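Local coordinates for nodulation protein S (Bradyrhizobium sp., PDB 3OFK) that probably transfers a methyl group from S-adenosyl-L-methionine to nitrogen during the synthesis of Nod factors, the lipochitooligosaccharide signals of rhizobial symbiosis, at residues V120-V123 against L124-L127; Y126-D129 against M130-R134; L180-V183 against E184-Q187; S9-N12 against T13-L17. All coordinates share one frame; numbering follows the deposited sequence.

Contact 1: V120-V123 against L124-L127; sequences VAEV and LYYL. With SAH (S-adenosyl-L-homocysteine), chain E.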
loop_
_atom_site.group_PDB
_atom_site.type_symbol
_atom_site.label_atom_id
_atom_site.label_comp_id
_atom_site.label_asym_id
_atom_site.label_seq_id
_atom_site.Cartn_x
_atom_site.Cartn_y
_atom_site.Cartn_z
ATOM N N VAL A 120 1.851 3.112 0.021
ATOM C CA VAL A 120 0.422 2.827 -0.038
ATOM C C VAL A 120 0.189 2.041 -1.297
ATOM O O VAL A 120 -0.021 2.584 -2.399
ATOM C CB VAL A 120 -0.416 4.115 0.078
ATOM C CG1 VAL A 120 -0.005 5.156 -0.963
ATOM C CG2 VAL A 120 -1.904 3.816 -0.019
ATOM N N ALA A 121 0.252 0.725 -1.146
ATOM C CA ALA A 121 0.163 -0.195 -2.282
ATOM C C ALA A 121 -0.977 -1.200 -2.100
ATOM O O ALA A 121 -1.050 -1.872 -1.086
ATOM C CB ALA A 121 1.524 -0.960 -2.451
ATOM N N GLU A 122 -1.892 -1.258 -3.077
ATOM C CA GLU A 122 -2.912 -2.339 -3.165
ATOM C C GLU A 122 -3.818 -2.366 -1.914
ATOM O O GLU A 122 -4.227 -3.412 -1.426
ATOM C CB GLU A 122 -2.269 -3.694 -3.386
ATOM C CG GLU A 122 -1.183 -3.761 -4.481
ATOM C CD GLU A 122 -1.701 -3.383 -5.869
ATOM O OE1 GLU A 122 -2.926 -3.510 -6.120
ATOM O OE2 GLU A 122 -0.868 -2.914 -6.669
ATOM N N VAL A 123 -4.138 -1.181 -1.454
ATOM C CA VAL A 123 -4.987 -0.980 -0.272
ATOM C C VAL A 123 -6.159 -0.005 -0.493
ATOM O O VAL A 123 -7.267 -0.280 -0.028
ATOM C CB VAL A 123 -4.151 -0.522 0.937
ATOM C CG1 VAL A 123 -3.398 0.759 0.603
ATOM C CG2 VAL A 123 -5.048 -0.290 2.099
ATOM N N LEU A 124 -5.943 1.105 -1.202
ATOM C CA LEU A 124 -6.972 2.169 -1.239
ATOM C C LEU A 124 -8.272 1.755 -1.934
ATOM O O LEU A 124 -9.332 2.294 -1.611
ATOM C CB LEU A 124 -6.449 3.491 -1.796
ATOM C CG LEU A 124 -5.344 4.266 -1.068
ATOM C CD1 LEU A 124 -4.949 5.535 -1.898
ATOM C CD2 LEU A 124 -5.765 4.673 0.332
ATOM N N TYR A 125 -8.237 0.741 -2.796
ATOM C CA TYR A 125 -9.490 0.263 -3.386
ATOM C C TYR A 125 -10.416 -0.506 -2.431
ATOM O O TYR A 125 -11.569 -0.780 -2.771
ATOM C CB TYR A 125 -9.253 -0.558 -4.650
ATOM C CG TYR A 125 -8.245 -1.688 -4.572
ATOM C CD1 TYR A 125 -8.566 -2.921 -4.013
ATOM C CD2 TYR A 125 -6.973 -1.532 -5.123
ATOM C CE1 TYR A 125 -7.623 -3.967 -3.986
ATOM C CE2 TYR A 125 -6.045 -2.560 -5.098
ATOM C CZ TYR A 125 -6.372 -3.759 -4.534
ATOM O OH TYR A 125 -5.423 -4.751 -4.551
ATOM N N TYR A 126 -9.947 -0.855 -1.234
ATOM C CA TYR A 126 -10.866 -1.478 -0.273
ATOM C C TYR A 126 -11.842 -0.463 0.339
ATOM O O TYR A 126 -12.799 -0.818 0.986
ATOM C CB TYR A 126 -10.092 -2.213 0.829
ATOM C CG TYR A 126 -9.379 -3.437 0.308
ATOM C CD1 TYR A 126 -10.093 -4.561 -0.101
ATOM C CD2 TYR A 126 -8.004 -3.469 0.207
ATOM C CE1 TYR A 126 -9.445 -5.698 -0.601
ATOM C CE2 TYR A 126 -7.357 -4.578 -0.304
ATOM C CZ TYR A 126 -8.080 -5.682 -0.698
ATOM O OH TYR A 126 -7.392 -6.750 -1.186
ATOM N N LEU A 127 -11.607 0.809 0.146
ATOM C CA LEU A 127 -12.523 1.801 0.705
ATOM C C LEU A 127 -13.845 1.762 -0.088
ATOM O O LEU A 127 -13.878 1.317 -1.234
ATOM C CB LEU A 127 -11.882 3.180 0.676
ATOM C CG LEU A 127 -10.680 3.315 1.611
ATOM C CD1 LEU A 127 -9.888 4.558 1.199
ATOM C CD2 LEU A 127 -11.118 3.372 3.078
HETATM N N SAH E . 0.891 -3.021 0.803
HETATM C CA SAH E . 1.160 -4.455 0.769
HETATM C CB SAH E . -0.085 -5.225 1.202
HETATM C CG SAH E . -1.328 -5.182 0.327
HETATM S SD SAH E . -2.666 -6.318 0.837
HETATM C C SAH E . 1.653 -4.965 -0.595
HETATM O O SAH E . 1.556 -4.271 -1.610
HETATM O OXT SAH E . 2.157 -6.082 -0.697
HETATM C "C5'" SAH E . -3.736 -5.026 1.552
HETATM C "C4'" SAH E . -3.588 -4.709 3.027
HETATM O "O4'" SAH E . -4.321 -3.517 3.308
HETATM C "C3'" SAH E . -4.122 -5.795 3.961
HETATM O "O3'" SAH E . -3.199 -6.005 5.038
HETATM C "C2'" SAH E . -5.446 -5.193 4.459
HETATM O "O2'" SAH E . -5.800 -5.660 5.738
HETATM C "C1'" SAH E . -5.099 -3.729 4.473
HETATM N N9 SAH E . -6.207 -2.747 4.471
HETATM C C8 SAH E . -7.379 -2.806 3.759
HETATM N N7 SAH E . -8.081 -1.682 4.013
HETATM C C5 SAH E . -7.386 -0.905 4.862
HETATM C C6 SAH E . -7.678 0.362 5.368
HETATM N N6 SAH E . -8.882 0.928 5.076
HETATM N N1 SAH E . -6.771 0.939 6.222
HETATM C C2 SAH E . -5.577 0.287 6.513
HETATM N N3 SAH E . -5.293 -0.962 5.970
HETATM C C4 SAH E . -6.183 -1.545 5.136
HETATM O O HOH W 1 -4.564 -5.799 -1.886
#

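Contact 2: Y126-D129 against M130-R134; sequences YLED and MTQMR. With SAH (S-adenosyl-L-homocysteine), chain E.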
loop_
_atom_site.group_PDB
_atom_site.type_symbol
_atom_site.label_atom_id
_atom_site.label_comp_id
_atom_site.label_asym_id
_atom_site.label_seq_id
_atom_site.Cartn_x
_atom_site.Cartn_y
_atom_site.Cartn_z
ATOM N N TYR A 126 -9.947 -0.855 -1.234
ATOM C CA TYR A 126 -10.866 -1.478 -0.273
ATOM C C TYR A 126 -11.842 -0.463 0.339
ATOM O O TYR A 126 -12.799 -0.818 0.986
ATOM C CB TYR A 126 -10.092 -2.213 0.829
ATOM C CG TYR A 126 -9.379 -3.437 0.308
ATOM C CD1 TYR A 126 -10.093 -4.561 -0.101
ATOM C CD2 TYR A 126 -8.004 -3.469 0.207
ATOM C CE1 TYR A 126 -9.445 -5.698 -0.601
ATOM C CE2 TYR A 126 -7.357 -4.578 -0.304
ATOM C CZ TYR A 126 -8.080 -5.682 -0.698
ATOM O OH TYR A 126 -7.392 -6.750 -1.186
ATOM N N LEU A 127 -11.607 0.809 0.146
ATOM C CA LEU A 127 -12.523 1.801 0.705
ATOM C C LEU A 127 -13.845 1.762 -0.088
ATOM O O LEU A 127 -13.878 1.317 -1.234
ATOM C CB LEU A 127 -11.882 3.180 0.676
ATOM C CG LEU A 127 -10.680 3.315 1.611
ATOM C CD1 LEU A 127 -9.888 4.558 1.199
ATOM C CD2 LEU A 127 -11.118 3.372 3.078
ATOM N N GLU A 128 -14.931 2.210 0.535
ATOM C CA GLU A 128 -16.266 2.070 -0.046
ATOM C C GLU A 128 -16.621 3.016 -1.188
ATOM O O GLU A 128 -17.428 2.663 -2.044
ATOM C CB GLU A 128 -17.334 2.255 1.038
ATOM C CG GLU A 128 -17.270 1.216 2.120
ATOM C CD GLU A 128 -18.295 1.489 3.197
ATOM O OE1 GLU A 128 -17.971 2.227 4.158
ATOM O OE2 GLU A 128 -19.427 0.974 3.064
ATOM N N ASP A 129 -16.082 4.224 -1.173
ATOM C CA ASP A 129 -16.430 5.213 -2.211
ATOM C C ASP A 129 -15.328 6.221 -2.401
ATOM O O ASP A 129 -14.317 6.181 -1.683
ATOM C CB ASP A 129 -17.755 5.897 -1.851
ATOM C CG ASP A 129 -17.742 6.506 -0.455
ATOM O OD1 ASP A 129 -16.807 7.294 -0.157
ATOM O OD2 ASP A 129 -18.684 6.231 0.307
ATOM N N MET A 130 -15.539 7.140 -3.350
ATOM C CA MET A 130 -14.552 8.171 -3.699
ATOM C C MET A 130 -14.371 9.251 -2.637
ATOM O O MET A 130 -13.341 9.919 -2.615
ATOM C CB MET A 130 -14.930 8.881 -5.025
ATOM C CG MET A 130 -14.367 8.307 -6.340
ATOM S SD MET A 130 -13.027 7.131 -6.201
ATOM C CE MET A 130 -14.010 5.675 -6.403
ATOM N N THR A 131 -15.385 9.486 -1.811
ATOM C CA THR A 131 -15.269 10.479 -0.748
ATOM C C THR A 131 -14.302 9.962 0.320
ATOM O O THR A 131 -13.429 10.706 0.770
ATOM C CB THR A 131 -16.627 10.826 -0.124
ATOM O OG1 THR A 131 -17.494 11.389 -1.112
ATOM C CG2 THR A 131 -16.467 11.823 0.999
ATOM N N GLN A 132 -14.438 8.690 0.681
ATOM C CA GLN A 132 -13.460 8.031 1.560
ATOM C C GLN A 132 -12.038 8.002 0.982
ATOM O O GLN A 132 -11.088 8.225 1.731
ATOM C CB GLN A 132 -13.895 6.605 1.915
ATOM C CG GLN A 132 -15.160 6.561 2.702
ATOM C CD GLN A 132 -15.609 5.173 3.007
ATOM O OE1 GLN A 132 -14.858 4.200 2.854
ATOM N NE2 GLN A 132 -16.828 5.068 3.479
ATOM N N MET A 133 -11.885 7.744 -0.324
ATOM C CA MET A 133 -10.540 7.753 -0.922
ATOM C C MET A 133 -9.873 9.123 -0.788
ATOM O O MET A 133 -8.732 9.206 -0.351
ATOM C CB MET A 133 -10.549 7.326 -2.377
ATOM C CG MET A 133 -10.922 5.902 -2.579
ATOM S SD MET A 133 -10.303 5.189 -4.136
ATOM C CE MET A 133 -11.424 3.751 -4.195
ATOM N N ARG A 134 -10.603 10.177 -1.135
ATOM C CA ARG A 134 -10.150 11.554 -0.975
ATOM C C ARG A 134 -9.783 11.851 0.477
ATOM O O ARG A 134 -8.766 12.487 0.738
ATOM C CB ARG A 134 -11.248 12.536 -1.404
ATOM C CG ARG A 134 -11.542 12.519 -2.886
ATOM C CD ARG A 134 -12.170 13.826 -3.368
ATOM N NE ARG A 134 -11.640 14.167 -4.693
ATOM C CZ ARG A 134 -12.051 13.620 -5.842
ATOM N NH1 ARG A 134 -11.481 13.991 -6.986
ATOM N NH2 ARG A 134 -13.025 12.702 -5.857
HETATM N N SAH E . 0.891 -3.021 0.803
HETATM C CA SAH E . 1.160 -4.455 0.769
HETATM C CB SAH E . -0.085 -5.225 1.202
HETATM C CG SAH E . -1.328 -5.182 0.327
HETATM S SD SAH E . -2.666 -6.318 0.837
HETATM C C SAH E . 1.653 -4.965 -0.595
HETATM O O SAH E . 1.556 -4.271 -1.610
HETATM O OXT SAH E . 2.157 -6.082 -0.697
HETATM C "C5'" SAH E . -3.736 -5.026 1.552
HETATM C "C4'" SAH E . -3.588 -4.709 3.027
HETATM O "O4'" SAH E . -4.321 -3.517 3.308
HETATM C "C3'" SAH E . -4.122 -5.795 3.961
HETATM O "O3'" SAH E . -3.199 -6.005 5.038
HETATM C "C2'" SAH E . -5.446 -5.193 4.459
HETATM O "O2'" SAH E . -5.800 -5.660 5.738
HETATM C "C1'" SAH E . -5.099 -3.729 4.473
HETATM N N9 SAH E . -6.207 -2.747 4.471
HETATM C C8 SAH E . -7.379 -2.806 3.759
HETATM N N7 SAH E . -8.081 -1.682 4.013
HETATM C C5 SAH E . -7.386 -0.905 4.862
HETATM C C6 SAH E . -7.678 0.362 5.368
HETATM N N6 SAH E . -8.882 0.928 5.076
HETATM N N1 SAH E . -6.771 0.939 6.222
HETATM C C2 SAH E . -5.577 0.287 6.513
HETATM N N3 SAH E . -5.293 -0.962 5.970
HETATM C C4 SAH E . -6.183 -1.545 5.136
#

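Contact 3: L180-V183 against E184-Q187; sequences LTEV and ERVQ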
loop_
_atom_site.group_PDB
_atom_site.type_symbol
_atom_site.label_atom_id
_atom_site.label_comp_id
_atom_site.label_asym_id
_atom_site.label_seq_id
_atom_site.Cartn_x
_atom_site.Cartn_y
_atom_site.Cartn_z
ATOM N N LEU A 180 0.059 16.686 -5.000
ATOM C CA LEU A 180 1.463 16.254 -5.051
ATOM C C LEU A 180 2.008 16.298 -6.465
ATOM O O LEU A 180 1.244 16.347 -7.420
ATOM C CB LEU A 180 1.622 14.832 -4.500
ATOM C CG LEU A 180 1.167 14.576 -3.057
ATOM C CD1 LEU A 180 1.244 13.064 -2.738
ATOM C CD2 LEU A 180 2.018 15.362 -2.091
ATOM N N THR A 181 3.336 16.263 -6.574
ATOM C CA THR A 181 4.046 16.316 -7.850
ATOM C C THR A 181 4.521 14.905 -8.246
ATOM O O THR A 181 5.257 14.254 -7.506
ATOM C CB THR A 181 5.256 17.297 -7.762
ATOM O OG1 THR A 181 4.790 18.641 -7.543
ATOM C CG2 THR A 181 6.118 17.277 -9.047
ATOM N N GLU A 182 4.075 14.410 -9.395
ATOM C CA GLU A 182 4.514 13.094 -9.864
ATOM C C GLU A 182 5.992 13.163 -10.264
ATOM O O GLU A 182 6.366 14.014 -11.089
ATOM C CB GLU A 182 3.677 12.595 -11.048
ATOM C CG GLU A 182 3.967 11.125 -11.370
ATOM C CD GLU A 182 3.124 10.555 -12.504
ATOM O OE1 GLU A 182 1.883 10.701 -12.491
ATOM O OE2 GLU A 182 3.702 9.921 -13.403
ATOM N N VAL A 183 6.831 12.307 -9.678
ATOM C CA VAL A 183 8.268 12.287 -10.003
ATOM C C VAL A 183 8.650 11.127 -10.943
ATOM O O VAL A 183 9.663 11.212 -11.648
ATOM C CB VAL A 183 9.181 12.233 -8.745
ATOM C CG1 VAL A 183 8.690 13.162 -7.649
ATOM C CG2 VAL A 183 9.316 10.821 -8.213
ATOM N N GLU A 184 7.851 10.057 -10.949
ATOM C CA GLU A 184 8.143 8.857 -11.740
ATOM C C GLU A 184 6.959 7.912 -11.711
ATOM O O GLU A 184 6.192 7.953 -10.753
ATOM C CB GLU A 184 9.356 8.108 -11.149
ATOM C CG GLU A 184 9.856 6.945 -12.013
ATOM C CD GLU A 184 11.052 6.210 -11.425
ATOM O OE1 GLU A 184 11.617 6.641 -10.388
ATOM O OE2 GLU A 184 11.415 5.182 -12.026
ATOM N N ARG A 185 6.825 7.050 -12.723
ATOM C CA ARG A 185 5.839 5.960 -12.673
ATOM C C ARG A 185 6.363 4.707 -13.341
ATOM O O ARG A 185 7.325 4.765 -14.105
ATOM C CB ARG A 185 4.512 6.371 -13.314
ATOM C CG ARG A 185 4.589 6.662 -14.823
ATOM C CD ARG A 185 3.192 6.747 -15.410
ATOM N NE ARG A 185 2.440 7.790 -14.738
ATOM C CZ ARG A 185 1.122 7.949 -14.798
ATOM N NH1 ARG A 185 0.362 7.132 -15.519
ATOM N NH2 ARG A 185 0.567 8.947 -14.119
ATOM N N VAL A 186 5.725 3.584 -13.051
ATOM C CA VAL A 186 6.073 2.305 -13.663
ATOM C C VAL A 186 4.860 1.451 -13.791
ATOM O O VAL A 186 4.016 1.427 -12.924
ATOM C CB VAL A 186 7.090 1.427 -12.842
ATOM C CG1 VAL A 186 8.407 1.301 -13.580
ATOM C CG2 VAL A 186 7.272 1.924 -11.404
ATOM N N GLN A 187 4.834 0.686 -14.860
ATOM C CA GLN A 187 3.818 -0.307 -15.067
ATOM C C GLN A 187 4.372 -1.679 -14.711
ATOM O O GLN A 187 5.564 -1.938 -14.875
ATOM C CB GLN A 187 3.417 -0.280 -16.529
ATOM C CG GLN A 187 2.122 -0.970 -16.789
ATOM C CD GLN A 187 1.655 -0.758 -18.207
ATOM O OE1 GLN A 187 2.202 0.087 -18.932
ATOM N NE2 GLN A 187 0.633 -1.518 -18.612
#

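Contact 4: S9-N12 against T13-L17; sequences SVDN and TYQSL. With SAH (S-adenosyl-L-homocysteine), chain E.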
loop_
_atom_site.group_PDB
_atom_site.type_symbol
_atom_site.label_atom_id
_atom_site.label_comp_id
_atom_site.label_asym_id
_atom_site.label_seq_id
_atom_site.Cartn_x
_atom_site.Cartn_y
_atom_site.Cartn_z
ATOM N N SER A 9 -15.990 -15.193 -2.407
ATOM C CA SER A 9 -17.067 -14.211 -2.265
ATOM C C SER A 9 -17.572 -14.146 -0.821
ATOM O O SER A 9 -17.985 -15.171 -0.251
ATOM C CB SER A 9 -18.227 -14.551 -3.203
ATOM O OG SER A 9 -19.165 -13.491 -3.282
ATOM N N VAL A 10 -17.529 -12.930 -0.262
ATOM C CA VAL A 10 -17.914 -12.638 1.143
ATOM C C VAL A 10 -18.966 -11.494 1.259
ATOM O O VAL A 10 -19.325 -10.851 0.252
ATOM C CB VAL A 10 -16.666 -12.300 1.996
ATOM C CG1 VAL A 10 -15.877 -13.575 2.283
ATOM C CG2 VAL A 10 -15.818 -11.237 1.299
ATOM N N ASP A 11 -19.472 -11.259 2.479
ATOM C CA ASP A 11 -20.500 -10.220 2.706
ATOM C C ASP A 11 -19.927 -8.780 2.833
ATOM O O ASP A 11 -20.624 -7.798 2.587
ATOM C CB ASP A 11 -21.345 -10.581 3.936
ATOM C CG ASP A 11 -22.260 -11.772 3.680
ATOM O OD1 ASP A 11 -22.292 -12.262 2.531
ATOM O OD2 ASP A 11 -22.957 -12.214 4.614
ATOM N N ASN A 12 -18.663 -8.656 3.177
ATOM C CA ASN A 12 -18.088 -7.352 3.376
ATOM C C ASN A 12 -16.567 -7.388 3.278
ATOM O O ASN A 12 -15.949 -8.447 3.225
ATOM C CB ASN A 12 -18.539 -6.769 4.729
ATOM C CG ASN A 12 -18.138 -7.645 5.917
ATOM O OD1 ASN A 12 -16.953 -7.879 6.179
ATOM N ND2 ASN A 12 -19.133 -8.121 6.648
ATOM N N THR A 13 -15.970 -6.212 3.243
ATOM C CA THR A 13 -14.540 -6.117 3.010
ATOM C C THR A 13 -13.763 -6.661 4.224
ATOM O O THR A 13 -12.704 -7.264 4.058
ATOM C CB THR A 13 -14.134 -4.662 2.603
ATOM O OG1 THR A 13 -14.736 -4.345 1.337
ATOM C CG2 THR A 13 -12.634 -4.503 2.522
ATOM N N TYR A 14 -14.298 -6.509 5.428
ATOM C CA TYR A 14 -13.625 -7.112 6.581
ATOM C C TYR A 14 -13.425 -8.618 6.348
ATOM O O TYR A 14 -12.332 -9.138 6.530
ATOM C CB TYR A 14 -14.383 -6.837 7.901
ATOM C CG TYR A 14 -13.790 -7.567 9.091
ATOM C CD1 TYR A 14 -12.950 -6.903 9.996
ATOM C CD2 TYR A 14 -14.055 -8.938 9.309
ATOM C CE1 TYR A 14 -12.383 -7.579 11.084
ATOM C CE2 TYR A 14 -13.486 -9.627 10.391
ATOM C CZ TYR A 14 -12.655 -8.938 11.276
ATOM O OH TYR A 14 -12.085 -9.589 12.346
ATOM N N GLN A 15 -14.478 -9.320 5.945
ATOM C CA GLN A 15 -14.400 -10.775 5.782
ATOM C C GLN A 15 -13.452 -11.175 4.644
ATOM O O GLN A 15 -12.777 -12.204 4.709
ATOM C CB GLN A 15 -15.786 -11.352 5.533
ATOM C CG GLN A 15 -16.765 -11.183 6.699
ATOM C CD GLN A 15 -18.146 -11.711 6.355
ATOM O OE1 GLN A 15 -18.416 -12.043 5.207
ATOM N NE2 GLN A 15 -19.023 -11.794 7.351
ATOM N N SER A 16 -13.402 -10.339 3.612
ATOM C CA SER A 16 -12.506 -10.529 2.497
ATOM C C SER A 16 -11.057 -10.514 2.980
ATOM O O SER A 16 -10.265 -11.418 2.667
ATOM C CB SER A 16 -12.739 -9.421 1.462
ATOM O OG SER A 16 -11.814 -9.522 0.401
ATOM N N LEU A 17 -10.728 -9.469 3.738
ATOM C CA LEU A 17 -9.421 -9.302 4.346
ATOM C C LEU A 17 -9.063 -10.486 5.273
ATOM O O LEU A 17 -7.980 -11.077 5.142
ATOM C CB LEU A 17 -9.415 -7.973 5.117
ATOM C CG LEU A 17 -8.832 -6.736 4.427
ATOM C CD1 LEU A 17 -8.932 -6.745 2.920
ATOM C CD2 LEU A 17 -9.339 -5.404 4.998
HETATM N N SAH E . 0.891 -3.021 0.803
HETATM C CA SAH E . 1.160 -4.455 0.769
HETATM C CB SAH E . -0.085 -5.225 1.202
HETATM C CG SAH E . -1.328 -5.182 0.327
HETATM S SD SAH E . -2.666 -6.318 0.837
HETATM C C SAH E . 1.653 -4.965 -0.595
HETATM O O SAH E . 1.556 -4.271 -1.610
HETATM O OXT SAH E . 2.157 -6.082 -0.697
HETATM C "C5'" SAH E . -3.736 -5.026 1.552
HETATM C "C4'" SAH E . -3.588 -4.709 3.027
HETATM O "O4'" SAH E . -4.321 -3.517 3.308
HETATM C "C3'" SAH E . -4.122 -5.795 3.961
HETATM O "O3'" SAH E . -3.199 -6.005 5.038
HETATM C "C2'" SAH E . -5.446 -5.193 4.459
HETATM O "O2'" SAH E . -5.800 -5.660 5.738
HETATM C "C1'" SAH E . -5.099 -3.729 4.473
HETATM N N9 SAH E . -6.207 -2.747 4.471
HETATM C C8 SAH E . -7.379 -2.806 3.759
HETATM N N7 SAH E . -8.081 -1.682 4.013
HETATM C C5 SAH E . -7.386 -0.905 4.862
HETATM C C6 SAH E . -7.678 0.362 5.368
HETATM N N6 SAH E . -8.882 0.928 5.076
HETATM N N1 SAH E . -6.771 0.939 6.222
HETATM C C2 SAH E . -5.577 0.287 6.513
HETATM N N3 SAH E . -5.293 -0.962 5.970
HETATM C C4 SAH E . -6.183 -1.545 5.136
#

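Contact 1: V120-V123 against L124-L127
This turn leaves the C-terminal end of strand 115-121 and forms one wall of the cofactor pocket in a Rossmann-like methyltransferase. Its 3-10 segment is tied to the strand end by Y126 N, which donates to V123 O at 3.0 Å. That bond is nearly straight (N-H...O 165°), but the donor sits above the carbonyl plane. On the buried side, V120 CG2 lies 3.6 Å from L124 CG, and the two side chains cross at about a right angle. CG2 is anti to the backbone N of V120 (chi1 54° for CG1), which aims it at the leucine branch point. The Y125 ring brings its edge to E122, with OE1 near the ring plane. E122 OE1 accepts its bond from A155 N. A water donates to E122 O and also bonds Y125 OH at 3.0 Å and Y126 OH at 3.1 Å. The bound S-adenosyl-L-homocysteine packs along the same turn. Its amino N donates to A121 O (2.9 Å), and V123 CG2 lies 3.5 Å from its adenine C4. One short turn thus serves the ligand with a backbone acceptor at the amino-acid end and apolar carbon at the base, while one water links a backbone oxygen to two tyrosine hydroxyls.

Contact 2: Y126-D129 against M130-R134
L127 meets helix 130-142 with its side chain. Its CD1 lies 3.9 Å from M133 CA and also reaches M133 CG, while CB and CD2 lie against the amide oxygen of Q132. CD2 also approaches N6 of the bound S-adenosyl-L-homocysteine, so this leucine stands between the adenine and the first turn of the helix. E128 is held at two points by the Q132 amide. Its backbone N donates to Q132 OE1 at 3.1 Å, from above the carbonyl plane. In return Q132 NE2 donates to E128 OE1, also at 3.1 Å and almost straight (177°). The carboxylate oxygen lies in the plane of the amide, yet the amide nitrogen comes from above the carboxylate plane, because the two flat groups are turned 60° apart. With both ends engaged, the rotation of the Q132 amide is fixed. Its chain is extended beyond CG, which carries the amide back past the helix start to E128. D129 follows as the N-cap of helix 130-142. Its CG sits between the backbone N and the carbonyl carbon (chi1 54°), and this turns OD1 over the first helical turn. There OD1 accepts from Q132 N at 2.9 Å, nearly along its own C-O bond. The aspartate charge would probably be favoured by the helix dipole at this end. Next to it, D129 O accepts from M133 N at 3.2 Å, in the carbonyl plane, and M133 CG passes 3.5 Å from the same oxygen. Farther out, M133 packs on V172 of helix 169-179.

Contact 3: L180-V183 against E184-Q187
This is a surface salt bridge across a classic beta bulge in strand 181-189, an outermost strand of the mixed sheet. V183 and E184 both face R201 of the neighbouring strand, and their backbones bond to it. The extra residue breaks the usual alternation, and the short segments 181-183 and 184-187 run at 60° to each other. Across the bend, E182 and R185 reach one another. R185 grips the carboxylate side-on with two nitrogens. NH2 donates to E182 OE1 at 2.7 Å, and NE donates to E182 OE2 at 2.8 Å. Both oxygens are met on the syn side, and the carboxylate and guanidinium planes are 21° apart. The glutamate chain is extended, with CG anti to the backbone N (chi1 -170°), while the arginine chain bends at chi3 to lay its edge along the carboxylate. The paired bonds fix how the two groups are turned. Next to the bulge, V183 CG2 touches E184 CB at 4.0 Å. E184 sends its carboxylate elsewhere, into a salt bridge with R44 of helix 33-46. E182 and R185 both touch I173 of helix 169-179, and R185 also packs on L198 of strand 196-203, the hairpin partner of this strand.

Contact 4: S9-N12 against T13-L17
N12 and Q15 carry this contact at the start of helix 13-21, and V10 adds the apolar part. N12 is the N-cap. Its OD1 accepts from Q15 N at 2.9 Å, with an N-H...O angle of 156° and the donor somewhat tilted from the carbonyl plane. CG of N12 lies between the backbone N and the carbonyl carbon (chi1 59°), and that torsion brings the amide forward over the first turn of the helix. The OD1 atom also rests 3.3 Å from Y14 CB and 3.3 Å from Q15 CG. The backbone oxygen of N12 accepts from S16 N at 3.2 Å, in the carbonyl plane, which begins the regular helical bonding. Q15 reaches back in the other direction. Its chain is extended beyond CG, and OE1 accepts from D11 N at 3.0 Å, with the donor tilted from the amide plane. The N12 and Q15 side chains cross at about a right angle, their amides turned 51° apart. V10 slides past Q15 pointing the opposite way. Its CB lies 3.7 Å from Q15 OE1, and its CG2 lies 3.6 Å from S16 CB. Farther along the helix, L17 faces the bound S-adenosyl-L-homocysteine, with L17 CD2 3.5 Å from its C8. T13 packs against Y126. Side-chain oxygens of N12 and Q15 thus accept from two backbone N-H groups, one in the first helical turn and one in the loop before it, so two uncharged side-chain amides, one reaching forward and one reaching back, hold the entry to the helix.

Overall arrangement
Contacts 1, 2 and 4 each touch the bound S-adenosyl-L-homocysteine and form part of its pocket. Contacts 1 and 2 are consecutive in the chain, share Y126 and L127, and have centres about 9 Å apart. The methyl CE of M133 from contact 2 packs 3.6 Å from L124 O of contact 1. Contact 4 comes from the N-terminal helix and meets the same loop through Y126, whose CD1 lies 3.7 Å from T13 CG2 and whose CE1 lies 3.7 Å from L17 CD1. Contacts 2 and 4 are both helix N-caps. Contact 3 stands apart, about 17 Å from contact 1 between centres and about 31 Å from contact 4, although it shares the sheet of contact 1.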